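Long-range contacts in beta-1,3-glucosyltransferase (Paecilomyces sp. J18, PDB 5JVV), which is a fungal beta-1,3-glucosyltransferase, probably built on the two-sheet beta-jelly-roll sandwich of glycoside hydrolase family 16: residues Ala88-Met93 with Ala287-Asn292; Ala103-Gly108 with Val242-Phe247. One frame throughout, in Å; residues are numbered along the deposited sequence.

Contact 1 (Ala88-Met93 with Ala287-Asn292); sequences ADIKHM and AYWEIN
The carbonyl oxygen of Glu-290 is gripped by two successive amides of the facing chain: Lys-91 N, 2.8 Å from Glu-290 O, comes almost end-on to the carbonyl, whereas His-92 N, at 3.3 Å from the same oxygen, uses a lone pair in the carbonyl plane. Glu-290 N answers with a bond to His-92 O. Beyond this point the His-92 ring lies flat on that of Tyr-288, an offset stack with centroids 3.7 Å apart and planes at 3°. His-92 ND1 donates to Tyr-288 O at 2.8 Å, in its own ring plane, and NE2 bonds Glu-286, which together hold the imidazole's rotation. At the other end Asn-292 ND2 reaches Asp-89 OD1 at 2.9 Å, from above the carboxylate plane; Arg-202 forms a salt bridge with the same oxygen. Lys-91 runs alongside Glu-290, its CD 3.4 Å from Glu-290 CD, while Glu-290 OE2 bonds Ser-52. On the side of Ile-90 and Ile-291, Met-93 CB sits over the six-membered ring of Trp-289, a CH-pi contact, and Ile-90 CG2 meets the edge of that indole. Lys-91 and His-92 together face Glu-290, a classic beta bulge that shifts the register by one where strand 84-90 pairs with 289-297.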
ATOM      1  N   ALA A  88       6.540  -7.995  -4.814  1.00  9.46           N
ATOM      2  CA  ALA A  88       6.933  -7.570  -3.477  1.00  9.43           C
ATOM      3  C   ALA A  88       6.687  -8.682  -2.474  1.00 12.03           C
ATOM      4  O   ALA A  88       5.539  -9.088  -2.271  1.00 10.52           O
ATOM      5  CB  ALA A  88       6.172  -6.328  -3.073  1.00 11.18           C
ATOM      6  N   ASP A  89       7.759  -9.182  -1.856  1.00 10.11           N
ATOM      7  CA  ASP A  89       7.620 -10.162  -0.791  1.00  9.06           C
ATOM      8  C   ASP A  89       7.605  -9.407   0.533  1.00 11.78           C
ATOM      9  O   ASP A  89       8.609  -8.820   0.938  1.00 10.17           O
ATOM     10  CB  ASP A  89       8.747 -11.208  -0.862  1.00  8.93           C
ATOM     11  CG  ASP A  89       8.635 -12.274   0.211  1.00 10.22           C
ATOM     12  OD1 ASP A  89       8.249 -11.950   1.348  1.00  9.66           O
ATOM     13  OD2 ASP A  89       8.972 -13.451  -0.074  1.00 12.96           O
ATOM     14  N   ILE A  90       6.447  -9.414   1.196  1.00  8.48           N
ATOM     15  CA  ILE A  90       6.222  -8.606   2.389  1.00  8.32           C
ATOM     16  C   ILE A  90       5.884  -9.532   3.557  1.00 10.33           C
ATOM     17  O   ILE A  90       4.915 -10.289   3.495  1.00 11.71           O
ATOM     18  CB  ILE A  90       5.065  -7.613   2.135  1.00  8.14           C
ATOM     19  CG1 ILE A  90       5.402  -6.714   0.940  1.00  8.98           C
ATOM     20  CG2 ILE A  90       4.769  -6.777   3.378  1.00  9.63           C
ATOM     21  CD1 ILE A  90       4.202  -6.001   0.335  1.00 10.58           C
ATOM     22  N   LYS A  91       6.694  -9.490   4.609  1.00  9.27           N
ATOM     23  CA  LYS A  91       6.481 -10.347   5.768  1.00 11.13           C
ATOM     24  C   LYS A  91       5.400  -9.781   6.694  1.00 10.70           C
ATOM     25  O   LYS A  91       4.657 -10.527   7.335  1.00 12.93           O
ATOM     26  CB  LYS A  91       7.800 -10.540   6.531  1.00 11.96           C
ATOM     27  CG  LYS A  91       7.669 -11.373   7.802  1.00 18.20           C
ATOM     28  CD  LYS A  91       8.922 -11.311   8.666  1.00 32.63           C
ATOM     29  CE  LYS A  91      10.113 -11.985   8.006  1.00 40.79           C
ATOM     30  NZ  LYS A  91       9.886 -13.449   7.831  1.00 47.86           N
ATOM     31  N   HIS A  92       5.304  -8.456   6.756  1.00  9.81           N
ATOM     32  CA  HIS A  92       4.428  -7.795   7.710  1.00  8.14           C
ATOM     33  C   HIS A  92       4.018  -6.464   7.107  1.00  7.96           C
ATOM     34  O   HIS A  92       4.813  -5.818   6.418  1.00  9.20           O
ATOM     35  CB  HIS A  92       5.195  -7.560   9.022  1.00  9.46           C
ATOM     36  CG  HIS A  92       4.340  -7.200  10.200  1.00  8.78           C
ATOM     37  ND1 HIS A  92       3.911  -5.910  10.450  1.00  9.19           N
ATOM     38  CD2 HIS A  92       3.900  -7.946  11.241  1.00 13.24           C
ATOM     39  CE1 HIS A  92       3.220  -5.887  11.572  1.00  9.59           C
ATOM     40  NE2 HIS A  92       3.190  -7.110  12.074  1.00 12.31           N
ATOM     41  N   MET A  93       2.776  -6.062   7.346  1.00  8.54           N
ATOM     42  CA  MET A  93       2.316  -4.734   6.958  1.00  8.41           C
ATOM     43  C   MET A  93       1.638  -4.115   8.168  1.00  8.56           C
ATOM     44  O   MET A  93       1.390  -4.811   9.152  1.00  8.75           O
ATOM     45  CB  MET A  93       1.351  -4.792   5.769  1.00 11.95           C
ATOM     46  CG  MET A  93      -0.028  -5.372   6.086  1.00  7.89           C
ATOM     47  SD  MET A  93      -1.202  -4.986   4.784  1.00  9.26           S
ATOM     48  CE  MET A  93      -1.343  -3.231   5.034  1.00 14.50           C
ATOM     49  N   ALA A 287       2.117  -1.274  13.741  1.00  8.53           N
ATOM     50  CA  ALA A 287       1.941  -0.472  12.537  1.00  9.25           C
ATOM     51  C   ALA A 287       3.265  -0.334  11.801  1.00 10.95           C
ATOM     52  O   ALA A 287       3.810   0.762  11.689  1.00 11.08           O
ATOM     53  CB  ALA A 287       1.361   0.908  12.893  1.00  9.29           C
ATOM     54  N   TYR A 288       3.782  -1.454  11.294  1.00  8.34           N
ATOM     55  CA  TYR A 288       5.038  -1.446  10.547  1.00  7.64           C
ATOM     56  C   TYR A 288       5.010  -2.350   9.337  1.00  7.79           C
ATOM     57  O   TYR A 288       4.273  -3.332   9.299  1.00  9.45           O
ATOM     58  CB  TYR A 288       6.226  -1.829  11.441  1.00 11.16           C
ATOM     59  CG  TYR A 288       6.278  -3.272  11.912  1.00  9.01           C
ATOM     60  CD1 TYR A 288       6.930  -4.249  11.165  1.00  9.69           C
ATOM     61  CD2 TYR A 288       5.731  -3.640  13.134  1.00  9.34           C
ATOM     62  CE1 TYR A 288       7.007  -5.561  11.614  1.00  8.37           C
ATOM     63  CE2 TYR A 288       5.799  -4.943  13.594  1.00 12.21           C
ATOM     64  CZ  TYR A 288       6.439  -5.899  12.823  1.00 12.03           C
ATOM     65  OH  TYR A 288       6.520  -7.203  13.266  1.00 13.95           O
ATOM     66  N   TRP A 289       5.811  -1.988   8.342  1.00  8.15           N
ATOM     67  CA  TRP A 289       6.095  -2.865   7.211  1.00  7.70           C
ATOM     68  C   TRP A 289       7.370  -3.639   7.499  1.00  7.85           C
ATOM     69  O   TRP A 289       8.335  -3.088   8.041  1.00  9.84           O
ATOM     70  CB  TRP A 289       6.342  -2.039   5.943  1.00  7.65           C
ATOM     71  CG  TRP A 289       5.184  -1.249   5.470  1.00  8.94           C
ATOM     72  CD1 TRP A 289       4.862   0.028   5.825  1.00 10.83           C
ATOM     73  CD2 TRP A 289       4.207  -1.657   4.508  1.00  7.46           C
ATOM     74  NE1 TRP A 289       3.731   0.435   5.162  1.00  8.62           N
ATOM     75  CE2 TRP A 289       3.313  -0.581   4.338  1.00  7.59           C
ATOM     76  CE3 TRP A 289       3.996  -2.834   3.776  1.00  9.54           C
ATOM     77  CZ2 TRP A 289       2.220  -0.648   3.483  1.00  8.74           C
ATOM     78  CZ3 TRP A 289       2.903  -2.892   2.915  1.00 10.79           C
ATOM     79  CH2 TRP A 289       2.033  -1.806   2.779  1.00 10.50           C
ATOM     80  N   GLU A 290       7.388  -4.916   7.127  1.00  8.91           N
ATOM     81  CA  GLU A 290       8.646  -5.655   7.069  1.00  8.13           C
ATOM     82  C   GLU A 290       8.694  -6.241   5.680  1.00  9.22           C
ATOM     83  O   GLU A 290       7.899  -7.117   5.328  1.00 11.67           O
ATOM     84  CB  GLU A 290       8.756  -6.749   8.132  1.00 11.61           C
ATOM     85  CG  GLU A 290      10.126  -7.422   8.087  1.00 14.19           C
ATOM     86  CD  GLU A 290      10.407  -8.344   9.259  1.00 18.54           C
ATOM     87  OE1 GLU A 290       9.638  -8.334  10.242  1.00 22.72           O
ATOM     88  OE2 GLU A 290      11.413  -9.082   9.188  1.00 18.37           O
ATOM     89  N   ILE A 291       9.610  -5.727   4.876  1.00  8.44           N
ATOM     90  CA  ILE A 291       9.667  -6.087   3.468  1.00  9.17           C
ATOM     91  C   ILE A 291      10.881  -6.972   3.223  1.00 10.17           C
ATOM     92  O   ILE A 291      12.016  -6.575   3.492  1.00 10.45           O
ATOM     93  CB  ILE A 291       9.737  -4.823   2.587  1.00  9.91           C
ATOM     94  CG1 ILE A 291       8.472  -3.979   2.785  1.00  9.39           C
ATOM     95  CG2 ILE A 291       9.924  -5.193   1.113  1.00 11.89           C
ATOM     96  CD1 ILE A 291       8.649  -2.494   2.475  1.00 13.20           C
ATOM     97  N   ASN A 292      10.645  -8.184   2.730  1.00  9.90           N
ATOM     98  CA  ASN A 292      11.744  -9.093   2.400  1.00  9.32           C
ATOM     99  C   ASN A 292      12.484  -8.668   1.142  1.00 10.82           C
ATOM    100  O   ASN A 292      13.715  -8.563   1.137  1.00 12.31           O
ATOM    101  CB  ASN A 292      11.232 -10.523   2.231  1.00  8.94           C
ATOM    102  CG  ASN A 292      11.055 -11.225   3.548  1.00 10.41           C
ATOM    103  OD1 ASN A 292      11.843 -11.031   4.479  1.00 12.08           O
ATOM    104  ND2 ASN A 292      10.020 -12.049   3.644  1.00 12.47           N
TER

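Contact 2 (Ala103-Gly108 with Val242-Phe247); sequences AFWTVG and VFDTTF
Trp-105 lies across Val-242 in an antiparallel ladder belonging to one sheet of the beta-sandwich, and its indole shows how a ring can run along a neighbouring strand and still find a polar partner. From CB the side chain turns with CG between the backbone N and the carbonyl carbon (chi1 62°), which swings the ring over Val-242. CD1 comes first, 3.8 Å from Val-242 CB, and that CB stands over the five-membered ring in a CH-pi contact. NE1 follows, with Val-242 CG1 at 3.3 Å. The same nitrogen donates to Asp-244 OD1, 2.9 Å away, on the anti side of the carboxylate but well out of its plane, with the ring and carboxylate planes 77° apart. Farther round the indole, CE2 still touches Val-242 CG1, and CZ2 beyond it comes no nearer than 4.2 Å to Asp-244 OD1; Trp-111, Glu-116 and Asp-118 also pack against this residue. The bond gives a buried carboxylate oxygen a donor and holds the indole at a set rotation.

Beneath these side chains the backbone pairs regularly. Ala-103 with Asp-244 and Trp-105 with Val-242 are hydrogen-bonded pairs, each joined by two bonds, and between them Phe-104 and Phe-243 form a non-hydrogen-bonded pair whose side chains leave by the other face. There the two phenyl rings make an offset stack, planes at 4° and centroids 4.3 Å apart, and Phe-243 also turns an edge to the face of Trp-289 from the opposing sheet. The side chains run side by side, so overlap is partial: Phe-243 CZ lies toward the rim of the Phe-104 ring, 3.5 Å from Phe-104 CE1. At the edge of the Phe-104 ring, in its plane, CD1 is 3.5 Å from the carbonyl oxygen of Val-242.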
ATOM      1  N   ALA A 103      -0.195   2.082   2.826  1.00  7.03           N
ATOM      2  CA  ALA A 103      -0.378   1.903   1.385  1.00  7.21           C
ATOM      3  C   ALA A 103       0.895   1.491   0.679  1.00  7.07           C
ATOM      4  O   ALA A 103       1.975   2.000   0.973  1.00  8.61           O
ATOM      5  CB  ALA A 103      -0.933   3.179   0.760  1.00  9.07           C
ATOM      6  N   PHE A 104       0.742   0.531  -0.229  1.00  7.15           N
ATOM      7  CA  PHE A 104       1.751   0.196  -1.227  1.00  7.78           C
ATOM      8  C   PHE A 104       1.096   0.559  -2.549  1.00  8.73           C
ATOM      9  O   PHE A 104       0.068  -0.006  -2.921  1.00  8.96           O
ATOM     10  CB  PHE A 104       2.100  -1.300  -1.170  1.00  7.54           C
ATOM     11  CG  PHE A 104       2.999  -1.771  -2.290  1.00  7.47           C
ATOM     12  CD1 PHE A 104       4.026  -0.961  -2.785  1.00  7.46           C
ATOM     13  CD2 PHE A 104       2.849  -3.055  -2.818  1.00  7.61           C
ATOM     14  CE1 PHE A 104       4.865  -1.416  -3.805  1.00  8.41           C
ATOM     15  CE2 PHE A 104       3.674  -3.517  -3.853  1.00  8.36           C
ATOM     16  CZ  PHE A 104       4.690  -2.691  -4.340  1.00  9.38           C
ATOM     17  N   TRP A 105       1.658   1.535  -3.249  1.00  8.60           N
ATOM     18  CA  TRP A 105       0.961   2.109  -4.388  1.00  9.36           C
ATOM     19  C   TRP A 105       1.932   2.736  -5.381  1.00 10.12           C
ATOM     20  O   TRP A 105       3.139   2.727  -5.157  1.00 12.25           O
ATOM     21  CB  TRP A 105      -0.099   3.112  -3.904  1.00  8.46           C
ATOM     22  CG  TRP A 105       0.428   4.294  -3.138  1.00  9.47           C
ATOM     23  CD1 TRP A 105       1.064   4.288  -1.924  1.00  9.24           C
ATOM     24  CD2 TRP A 105       0.321   5.666  -3.532  1.00 11.31           C
ATOM     25  NE1 TRP A 105       1.357   5.585  -1.544  1.00  8.51           N
ATOM     26  CE2 TRP A 105       0.917   6.443  -2.518  1.00 10.69           C
ATOM     27  CE3 TRP A 105      -0.230   6.314  -4.644  1.00 13.85           C
ATOM     28  CZ2 TRP A 105       0.985   7.842  -2.588  1.00 11.97           C
ATOM     29  CZ3 TRP A 105      -0.156   7.698  -4.714  1.00 12.43           C
ATOM     30  CH2 TRP A 105       0.446   8.445  -3.695  1.00 14.01           C
ATOM     31  N   THR A 106       1.406   3.246  -6.492  1.00 10.59           N
ATOM     32  CA  THR A 106       2.251   3.853  -7.518  1.00 11.13           C
ATOM     33  C   THR A 106       1.714   5.219  -7.896  1.00 11.72           C
ATOM     34  O   THR A 106       0.506   5.441  -7.897  1.00 12.81           O
ATOM     35  CB  THR A 106       2.375   2.966  -8.796  1.00 12.60           C
ATOM     36  OG1 THR A 106       1.241   3.170  -9.651  1.00 14.32           O
ATOM     37  CG2 THR A 106       2.510   1.475  -8.439  1.00 16.91           C
ATOM     38  N   VAL A 107       2.617   6.137  -8.207  1.00 11.88           N
ATOM     39  CA  VAL A 107       2.197   7.491  -8.538  1.00 15.84           C
ATOM     40  C   VAL A 107       3.125   8.122  -9.573  1.00 16.93           C
ATOM     41  O   VAL A 107       4.315   7.807  -9.631  1.00 17.20           O
ATOM     42  CB  VAL A 107       2.136   8.355  -7.261  1.00 16.58           C
ATOM     43  CG1 VAL A 107       3.526   8.679  -6.753  1.00 13.41           C
ATOM     44  CG2 VAL A 107       1.321   9.625  -7.494  1.00 26.67           C
ATOM     45  N   GLY A 108       2.572   9.011 -10.395  1.00 21.95           N
ATOM     46  CA  GLY A 108       3.376   9.767 -11.341  1.00 25.78           C
ATOM     47  C   GLY A 108       3.970  11.002 -10.689  1.00 31.42           C
ATOM     48  O   GLY A 108       4.108  11.057  -9.466  1.00 26.12           O
ATOM     49  N   VAL A 242       5.631   3.354  -4.095  1.00  9.38           N
ATOM     50  CA  VAL A 242       5.569   4.046  -2.810  1.00  7.85           C
ATOM     51  C   VAL A 242       5.102   3.109  -1.707  1.00  8.83           C
ATOM     52  O   VAL A 242       4.130   2.371  -1.877  1.00  8.94           O
ATOM     53  CB  VAL A 242       4.589   5.247  -2.856  1.00  9.38           C
ATOM     54  CG1 VAL A 242       4.627   6.024  -1.536  1.00  9.79           C
ATOM     55  CG2 VAL A 242       4.909   6.176  -4.031  1.00 10.04           C
ATOM     56  N   PHE A 243       5.816   3.130  -0.585  1.00  7.21           N
ATOM     57  CA  PHE A 243       5.348   2.491   0.636  1.00  7.24           C
ATOM     58  C   PHE A 243       5.192   3.601   1.652  1.00  8.45           C
ATOM     59  O   PHE A 243       6.111   4.395   1.851  1.00  9.88           O
ATOM     60  CB  PHE A 243       6.364   1.486   1.205  1.00  7.50           C
ATOM     61  CG  PHE A 243       6.482   0.197   0.434  1.00  8.24           C
ATOM     62  CD1 PHE A 243       5.680  -0.901   0.747  1.00 10.40           C
ATOM     63  CD2 PHE A 243       7.419   0.065  -0.590  1.00  9.67           C
ATOM     64  CE1 PHE A 243       5.801  -2.096   0.044  1.00  9.97           C
ATOM     65  CE2 PHE A 243       7.546  -1.126  -1.292  1.00 11.60           C
ATOM     66  CZ  PHE A 243       6.732  -2.208  -0.977  1.00 10.98           C
ATOM     67  N   ASP A 244       4.042   3.665   2.312  1.00  7.06           N
ATOM     68  CA  ASP A 244       3.899   4.630   3.388  1.00  7.02           C
ATOM     69  C   ASP A 244       2.932   4.125   4.441  1.00  8.74           C
ATOM     70  O   ASP A 244       2.214   3.145   4.219  1.00  9.10           O
ATOM     71  CB  ASP A 244       3.483   6.015   2.847  1.00  8.89           C
ATOM     72  CG  ASP A 244       2.030   6.074   2.421  1.00  9.83           C
ATOM     73  OD1 ASP A 244       1.757   6.410   1.245  1.00 10.25           O
ATOM     74  OD2 ASP A 244       1.147   5.812   3.266  1.00  9.26           O
ATOM     75  N   THR A 245       2.940   4.782   5.595  1.00  8.02           N
ATOM     76  CA  THR A 245       1.862   4.660   6.565  1.00  7.00           C
ATOM     77  C   THR A 245       1.540   6.068   7.042  1.00  6.95           C
ATOM     78  O   THR A 245       2.402   6.749   7.605  1.00  9.44           O
ATOM     79  CB  THR A 245       2.249   3.794   7.769  1.00  9.69           C
ATOM     80  OG1 THR A 245       2.666   2.502   7.307  1.00 10.47           O
ATOM     81  CG2 THR A 245       1.063   3.625   8.726  1.00 10.41           C
ATOM     82  N   THR A 246       0.316   6.517   6.783  1.00  7.21           N
ATOM     83  CA  THR A 246      -0.159   7.771   7.361  1.00  7.56           C
ATOM     84  C   THR A 246      -1.218   7.460   8.415  1.00  8.68           C
ATOM     85  O   THR A 246      -1.444   6.287   8.726  1.00  7.83           O
ATOM     86  CB  THR A 246      -0.654   8.759   6.270  1.00  7.60           C
ATOM     87  OG1 THR A 246      -0.903  10.037   6.867  1.00  8.88           O
ATOM     88  CG2 THR A 246      -1.928   8.259   5.578  1.00  9.32           C
ATOM     89  N   PHE A 247      -1.841   8.493   8.984  1.00  8.20           N
ATOM     90  CA  PHE A 247      -2.841   8.305  10.035  1.00  6.96           C
ATOM     91  C   PHE A 247      -3.975   9.266   9.795  1.00  9.68           C
ATOM     92  O   PHE A 247      -3.733  10.386   9.374  1.00  7.58           O
ATOM     93  CB  PHE A 247      -2.257   8.620  11.414  1.00  7.28           C
ATOM     94  CG  PHE A 247      -1.098   7.745  11.799  1.00  7.10           C
ATOM     95  CD1 PHE A 247      -1.314   6.486  12.345  1.00 10.36           C
ATOM     96  CD2 PHE A 247       0.210   8.196  11.639  1.00  7.99           C
ATOM     97  CE1 PHE A 247      -0.234   5.676  12.719  1.00 12.91           C
ATOM     98  CE2 PHE A 247       1.289   7.393  12.002  1.00  7.16           C
ATOM     99  CZ  PHE A 247       1.067   6.139  12.548  1.00  9.85           C
TER

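In the fold
After several earlier strands the chain enters strand 84-90, which opens contact 1, and soon afterwards strand 100-107, which opens contact 2. Strand 240-247 returns to close contact 2, a loop of more than 130 residues, and strand 289-297 afterwards closes contact 1 around it; the two loops nest and do not cross. Contact 1 belongs to the antiparallel sheet and contact 2 to the mixed sheet, so each fastens one layer of the sandwich. The layers meet between them: Trp-289 NE1 stands 3.2 Å from Asp-244 O, a probable hydrogen bond, and Ile-291 CD1 packs 3.8 Å from Phe-243 CE1.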